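Local coordinates for protelomerase (Agrobacterium tumefaciens, PDB 4F43), which probably resolves replicated telomere junctions by cutting DNA and rejoining the strands into the covalently closed hairpin ends of a linear chromosome, at residues A[264-269]-A[302-307]. The protein carries 1 engineered substitution. Sequence-based numbering, arbitrary orientation. Where two conformers were deposited one is given.
Sequences LRHLYA and LSYMTY. With nucleotides of chain B.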
loop_
_atom_site.group_PDB
_atom_site.type_symbol
_atom_site.label_atom_id
_atom_site.label_comp_id
_atom_site.label_asym_id
_atom_site.label_seq_id
_atom_site.Cartn_x
_atom_site.Cartn_y
_atom_site.Cartn_z
ATOM N N LEU A 264 -3.841 9.010 6.679
ATOM C CA LEU A 264 -3.518 8.831 8.089
ATOM C C LEU A 264 -2.048 8.471 8.280
ATOM O O LEU A 264 -1.468 8.735 9.329
ATOM C CB LEU A 264 -4.407 7.747 8.702
ATOM C CG LEU A 264 -5.915 7.997 8.649
ATOM C CD1 LEU A 264 -6.676 6.799 9.194
ATOM C CD2 LEU A 264 -6.271 9.256 9.420
ATOM N N ARG A 265 -1.457 7.862 7.257
ATOM C CA ARG A 265 -0.045 7.498 7.281
ATOM C C ARG A 265 0.818 8.745 7.101
ATOM O O ARG A 265 1.824 8.932 7.794
ATOM C CB ARG A 265 0.248 6.469 6.184
ATOM C CG ARG A 265 1.609 5.802 6.274
ATOM C CD ARG A 265 1.590 4.465 5.543
ATOM N NE ARG A 265 2.928 3.979 5.219
ATOM C CZ ARG A 265 3.667 3.219 6.023
ATOM N NH1 ARG A 265 3.203 2.858 7.211
ATOM N NH2 ARG A 265 4.873 2.825 5.636
ATOM N N HIS A 266 0.407 9.598 6.166
ATOM C CA HIS A 266 1.054 10.886 5.950
ATOM C C HIS A 266 0.998 11.730 7.219
ATOM O O HIS A 266 2.018 12.252 7.681
ATOM C CB HIS A 266 0.368 11.641 4.808
ATOM C CG HIS A 266 0.547 11.007 3.463
ATOM N ND1 HIS A 266 0.221 11.652 2.291
ATOM C CD2 HIS A 266 1.018 9.789 3.105
ATOM C CE1 HIS A 266 0.485 10.861 1.266
ATOM N NE2 HIS A 266 0.969 9.724 1.733
ATOM N N LEU A 267 -0.203 11.854 7.777
ATOM C CA LEU A 267 -0.409 12.619 9.001
ATOM C C LEU A 267 0.394 12.028 10.157
ATOM O O LEU A 267 0.925 12.758 10.994
ATOM C CB LEU A 267 -1.895 12.668 9.358
ATOM C CG LEU A 267 -2.270 13.528 10.566
ATOM C CD1 LEU A 267 -1.824 14.967 10.355
ATOM C CD2 LEU A 267 -3.766 13.458 10.831
ATOM N N TYR A 268 0.476 10.702 10.194
ATOM C CA TYR A 268 1.295 10.007 11.180
ATOM C C TYR A 268 2.752 10.445 11.062
ATOM O O TYR A 268 3.396 10.780 12.064
ATOM C CB TYR A 268 1.169 8.494 10.991
ATOM C CG TYR A 268 2.207 7.678 11.722
ATOM C CD1 TYR A 268 2.171 7.547 13.104
ATOM C CD2 TYR A 268 3.213 7.022 11.027
ATOM C CE1 TYR A 268 3.117 6.794 13.772
ATOM C CE2 TYR A 268 4.158 6.265 11.685
ATOM C CZ TYR A 268 4.109 6.157 13.056
ATOM O OH TYR A 268 5.055 5.405 13.711
ATOM N N ALA A 269 3.256 10.454 9.830
ATOM C CA ALA A 269 4.618 10.903 9.558
ATOM C C ALA A 269 4.850 12.333 10.039
ATOM O O ALA A 269 5.775 12.600 10.817
ATOM C CB ALA A 269 4.928 10.783 8.076
ATOM N N LEU A 302 9.645 11.575 -0.111
ATOM C CA LEU A 302 9.143 12.767 -0.788
ATOM C C LEU A 302 7.651 12.658 -1.086
ATOM O O LEU A 302 6.958 13.669 -1.208
ATOM C CB LEU A 302 9.915 13.013 -2.086
ATOM C CG LEU A 302 11.422 13.247 -1.965
ATOM C CD1 LEU A 302 12.044 13.418 -3.340
ATOM C CD2 LEU A 302 11.706 14.459 -1.090
ATOM N N SER A 303 7.163 11.427 -1.205
ATOM C CA SER A 303 5.759 11.184 -1.507
ATOM C C SER A 303 4.878 11.299 -0.263
ATOM O O SER A 303 3.652 11.305 -0.364
ATOM C CB SER A 303 5.580 9.802 -2.144
ATOM O OG SER A 303 6.334 9.684 -3.339
ATOM N N TYR A 304 5.505 11.391 0.908
ATOM C CA TYR A 304 4.757 11.431 2.164
ATOM C C TYR A 304 4.650 12.836 2.748
ATOM O O TYR A 304 4.085 13.026 3.824
ATOM C CB TYR A 304 5.379 10.483 3.192
ATOM C CG TYR A 304 5.180 9.021 2.872
ATOM C CD1 TYR A 304 4.058 8.340 3.324
ATOM C CD2 TYR A 304 6.113 8.322 2.117
ATOM C CE1 TYR A 304 3.868 7.005 3.032
ATOM C CE2 TYR A 304 5.934 6.984 1.820
ATOM C CZ TYR A 304 4.810 6.330 2.280
ATOM O OH TYR A 304 4.629 4.998 1.985
ATOM N N MET A 305 5.195 13.817 2.039
ATOM C CA MET A 305 5.178 15.194 2.517
ATOM C C MET A 305 4.218 16.047 1.692
ATOM O O MET A 305 4.588 16.601 0.658
ATOM C CB MET A 305 6.591 15.780 2.496
ATOM C CG MET A 305 7.662 14.783 2.911
ATOM S SD MET A 305 9.184 15.537 3.512
ATOM C CE MET A 305 9.659 16.543 2.113
ATOM N N THR A 306 2.978 16.139 2.160
ATOM C CA THR A 306 1.936 16.870 1.449
ATOM C C THR A 306 1.093 17.726 2.391
ATOM O O THR A 306 0.304 18.561 1.945
ATOM C CB THR A 306 1.004 15.910 0.697
ATOM O OG1 THR A 306 -0.093 16.645 0.141
ATOM C CG2 THR A 306 0.463 14.855 1.646
ATOM N N TYR A 307 1.255 17.510 3.692
ATOM C CA TYR A 307 0.512 18.265 4.694
ATOM C C TYR A 307 1.408 19.264 5.413
ATOM O O TYR A 307 2.628 19.111 5.441
ATOM C CB TYR A 307 -0.111 17.324 5.727
ATOM C CG TYR A 307 -1.177 16.406 5.181
ATOM C CD1 TYR A 307 -2.033 16.821 4.166
ATOM C CD2 TYR A 307 -1.330 15.120 5.684
ATOM C CE1 TYR A 307 -3.010 15.978 3.669
ATOM C CE2 TYR A 307 -2.301 14.272 5.194
ATOM C CZ TYR A 307 -3.140 14.705 4.186
ATOM O OH TYR A 307 -4.110 13.863 3.694
ATOM P P DA B 13 0.973 8.283 -2.556
ATOM O OP1 DA B 13 0.238 8.424 -1.279
ATOM O OP2 DA B 13 1.530 9.478 -3.224
ATOM O "O5'" DA B 13 2.167 7.244 -2.338
ATOM C "C5'" DA B 13 1.879 5.915 -1.923
ATOM C "C4'" DA B 13 3.156 5.104 -1.809
ATOM O "O4'" DA B 13 3.343 4.330 -3.021
ATOM C "C3'" DA B 13 4.427 5.928 -1.639
ATOM O "O3'" DA B 13 5.328 5.243 -0.780
ATOM C "C2'" DA B 13 4.973 6.012 -3.059
ATOM C "C1'" DA B 13 4.605 4.629 -3.582
ATOM N N9 DA B 13 4.486 4.546 -5.033
ATOM C C8 DA B 13 4.195 5.552 -5.911
ATOM N N7 DA B 13 4.157 5.162 -7.164
ATOM C C5 DA B 13 4.441 3.808 -7.103
ATOM C C6 DA B 13 4.552 2.806 -8.088
ATOM N N6 DA B 13 4.386 3.015 -9.400
ATOM N N1 DA B 13 4.848 1.559 -7.670
ATOM C C2 DA B 13 5.021 1.327 -6.366
ATOM N N3 DA B 13 4.940 2.183 -5.352
ATOM C C4 DA B 13 4.645 3.414 -5.794
HETATM O O HOH W 1 6.244 3.402 3.062
#
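The His266 imidazole sits against Tyr304 in the catalytic domain of this telomere resolvase, whose active site resembles that of the tyrosine recombinases. Helix 263-276 supplies the histidine, and segment 302-307, in the loop that follows helix 283-291 and leads into strand 307-308, supplies the tyrosine. Tyr304 meets the imidazole through both its backbone and its ring. Its CA stands over the ring face, 4.2 Å from the centroid and 11° off the normal, a CH-pi contact; its CD1 lies 3.4 Å from His266 CD2. The two rings meet obliquely, centroids 5.2 Å apart and planes 72° apart, as neither a stack nor an edge-to-face pair. His266 CG lies opposite the carbonyl carbon (chi1 -67°), which sends the ring away from the helix and over the Tyr304 backbone. Thr306 CG2 closes in obliquely, 3.3 Å from His266 ND1, while Tyr307 CE2 packs 3.8 Å from His266 CB, bringing its ring against the base of the histidine.

On the DNA side, OP1 of DA13 of chain B lies near the imidazole plane, 3.4 Å from His266 NE2. Tyr304 also packs on a DNA phosphate, a placement consistent with the nucleophilic tyrosine of such enzymes. Arg265 reaches Tyr304 through an extended chain, so that NE comes 3.8 Å from Tyr304 OH at the guanidinium edge. A water also joins Arg265 NH2 to Tyr304 OH, although its modelled approach to the phenol is doubtfully short. The second shell includes Gly152 O, which accepts a hydrogen bond from Arg265 NH1, and Glu257 OE2, which holds the Tyr307 hydroxyl. Tyr262 OH pairs with Tyr304 OH, which itself lies 2.9 Å from O3' of DA13 of chain B.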